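PDB 1ZZM: putative deoxyribonuclease yjjV from Escherichia coli, which probably hydrolyses ester bonds as a TatD-type metallo-dependent hydrolase that binds two divalent metal cations per subunit. Local coordinates for residues Cys3-Thr8 and Leu202-Asp207. Numbering follows the deposited sequence.
Sequences CRFIDT and LLLETD
D7 and T8 meet L204, E205 and T206 in a buried, largely polar contact that joins the first strand of the barrel, 5-7, to the last, 202-204. The short strand axes lie at 83°, and one direct backbone bond crosses the join, T8 N to L204 O at 2.9 Å, in the carbonyl plane. T8 OG1 reaches the same L204 O at 2.7 Å from above that plane, so this oxygen is gripped twice. One water bridges I6 O and L204 N, and another links T8 OG1 to E205 OE1. The carboxylate of D7 holds T206. Its CG stands anti to the backbone N (chi1 -176°), which carries the group across to the other segment. D7 OD2 accepts from T206 OG1 at 2.6 Å, on its syn lone pair. OD1 accepts a hydrogen bond from H9 N and a weak one from T206 N. With an alanine in place of this aspartate, the T206 hydroxyl and the backbone N-H groups of T206 and H9 would probably lose their carboxylate acceptors. Beside these bonds, L204 CD2 packs 3.7 Å from F5 CD1. E205 OE2 is hydrogen-bonded to H157 ND1, and D207 binds zinc with H9, H11 and E97. This is the barrel closure beside the binuclear metal site of a TatD-type TIM barrel.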
loop_
_atom_site.group_PDB
_atom_site.type_symbol
_atom_site.label_atom_id
_atom_site.label_comp_id
_atom_site.label_asym_id
_atom_site.label_seq_id
_atom_site.Cartn_x
_atom_site.Cartn_y
_atom_site.Cartn_z
ATOM N N CYS A 3 -13.935 9.998 -10.813
ATOM C CA CYS A 3 -13.040 9.192 -9.975
ATOM C C CYS A 3 -13.047 7.784 -10.580
ATOM O O CYS A 3 -13.959 6.983 -10.340
ATOM C CB CYS A 3 -13.514 9.145 -8.508
ATOM S SG CYS A 3 -12.543 7.986 -7.455
ATOM N N ARG A 4 -12.033 7.493 -11.382
ATOM C CA ARG A 4 -11.945 6.191 -11.995
ATOM C C ARG A 4 -10.910 5.278 -11.327
ATOM O O ARG A 4 -11.010 4.068 -11.465
ATOM C CB ARG A 4 -11.628 6.334 -13.484
ATOM C CG ARG A 4 -11.959 5.057 -14.292
ATOM C CD ARG A 4 -11.308 5.039 -15.674
ATOM N NE ARG A 4 -11.803 3.922 -16.488
ATOM C CZ ARG A 4 -11.223 3.490 -17.606
ATOM N NH1 ARG A 4 -10.117 4.083 -18.049
ATOM N NH2 ARG A 4 -11.746 2.474 -18.287
ATOM N N PHE A 5 -9.954 5.857 -10.587
ATOM C CA PHE A 5 -8.872 5.095 -9.925
ATOM C C PHE A 5 -8.652 5.516 -8.463
ATOM O O PHE A 5 -8.892 6.668 -8.102
ATOM C CB PHE A 5 -7.533 5.368 -10.611
ATOM C CG PHE A 5 -7.554 5.184 -12.083
ATOM C CD1 PHE A 5 -7.760 3.920 -12.635
ATOM C CD2 PHE A 5 -7.372 6.275 -12.923
ATOM C CE1 PHE A 5 -7.792 3.743 -14.028
ATOM C CE2 PHE A 5 -7.399 6.116 -14.309
ATOM C CZ PHE A 5 -7.610 4.847 -14.861
ATOM N N ILE A 6 -8.171 4.580 -7.645
ATOM C CA ILE A 6 -7.830 4.855 -6.256
ATOM C C ILE A 6 -6.369 4.444 -6.107
ATOM O O ILE A 6 -6.037 3.285 -6.358
ATOM C CB ILE A 6 -8.638 4.002 -5.227
ATOM C CG1 ILE A 6 -10.138 4.264 -5.363
ATOM C CG2 ILE A 6 -8.187 4.378 -3.790
ATOM C CD1 ILE A 6 -10.539 5.609 -4.978
ATOM N N ASP A 7 -5.487 5.390 -5.761
ATOM C CA ASP A 7 -4.097 5.022 -5.517
ATOM C C ASP A 7 -4.108 4.517 -4.078
ATOM O O ASP A 7 -4.174 5.319 -3.126
ATOM C CB ASP A 7 -3.163 6.236 -5.616
ATOM C CG ASP A 7 -1.675 5.852 -5.464
ATOM O OD1 ASP A 7 -1.357 4.703 -5.056
ATOM O OD2 ASP A 7 -0.821 6.708 -5.777
ATOM N N THR A 8 -4.057 3.202 -3.896
ATOM C CA THR A 8 -4.065 2.655 -2.538
ATOM C C THR A 8 -2.756 2.758 -1.753
ATOM O O THR A 8 -2.654 2.226 -0.646
ATOM C CB THR A 8 -4.497 1.190 -2.536
ATOM O OG1 THR A 8 -3.558 0.414 -3.303
ATOM C CG2 THR A 8 -5.913 1.071 -3.175
ATOM N N LEU A 202 -6.512 -7.862 -7.042
ATOM C CA LEU A 202 -5.670 -6.708 -7.365
ATOM C C LEU A 202 -6.098 -5.320 -6.869
ATOM O O LEU A 202 -7.274 -4.993 -6.861
ATOM C CB LEU A 202 -5.515 -6.618 -8.886
ATOM C CG LEU A 202 -5.114 -7.908 -9.610
ATOM C CD1 LEU A 202 -4.927 -7.609 -11.107
ATOM C CD2 LEU A 202 -3.829 -8.485 -9.002
ATOM N N LEU A 203 -5.116 -4.528 -6.434
ATOM C CA LEU A 203 -5.375 -3.145 -6.046
ATOM C C LEU A 203 -4.390 -2.316 -6.871
ATOM O O LEU A 203 -3.309 -2.810 -7.248
ATOM C CB LEU A 203 -5.100 -2.879 -4.559
ATOM C CG LEU A 203 -6.052 -3.561 -3.584
ATOM C CD1 LEU A 203 -5.709 -3.067 -2.156
ATOM C CD2 LEU A 203 -7.464 -3.226 -3.909
ATOM N N LEU A 204 -4.746 -1.066 -7.124
ATOM C CA LEU A 204 -3.876 -0.174 -7.902
ATOM C C LEU A 204 -3.109 0.767 -6.956
ATOM O O LEU A 204 -3.632 1.187 -5.940
ATOM C CB LEU A 204 -4.729 0.659 -8.860
ATOM C CG LEU A 204 -3.993 1.427 -9.950
ATOM C CD1 LEU A 204 -3.408 0.412 -10.962
ATOM C CD2 LEU A 204 -5.002 2.341 -10.674
ATOM N N GLU A 205 -1.869 1.100 -7.287
ATOM C CA GLU A 205 -1.096 1.997 -6.417
ATOM C C GLU A 205 0.074 2.560 -7.175
ATOM O O GLU A 205 0.311 2.171 -8.324
ATOM C CB GLU A 205 -0.506 1.244 -5.224
ATOM C CG GLU A 205 0.608 0.291 -5.670
ATOM C CD GLU A 205 1.300 -0.417 -4.530
ATOM O OE1 GLU A 205 0.666 -1.261 -3.880
ATOM O OE2 GLU A 205 2.488 -0.139 -4.287
ATOM N N THR A 206 0.807 3.473 -6.528
ATOM C CA THR A 206 2.053 4.017 -7.093
ATOM C C THR A 206 3.269 3.920 -6.156
ATOM O O THR A 206 4.407 3.795 -6.620
ATOM C CB THR A 206 1.994 5.533 -7.449
ATOM O OG1 THR A 206 1.703 6.286 -6.259
ATOM C CG2 THR A 206 0.956 5.812 -8.573
ATOM N N ASP A 207 3.026 3.980 -4.849
ATOM C CA ASP A 207 4.067 4.058 -3.823
ATOM C C ASP A 207 4.823 5.386 -4.053
ATOM O O ASP A 207 5.983 5.532 -3.667
ATOM C CB ASP A 207 5.072 2.877 -3.831
ATOM C CG ASP A 207 5.921 2.821 -2.536
ATOM O OD1 ASP A 207 5.521 3.420 -1.518
ATOM O OD2 ASP A 207 6.981 2.171 -2.505
HETATM O O HOH W 1 -7.146 0.602 -6.459
HETATM O O HOH W 2 -1.589 -1.258 -2.409
#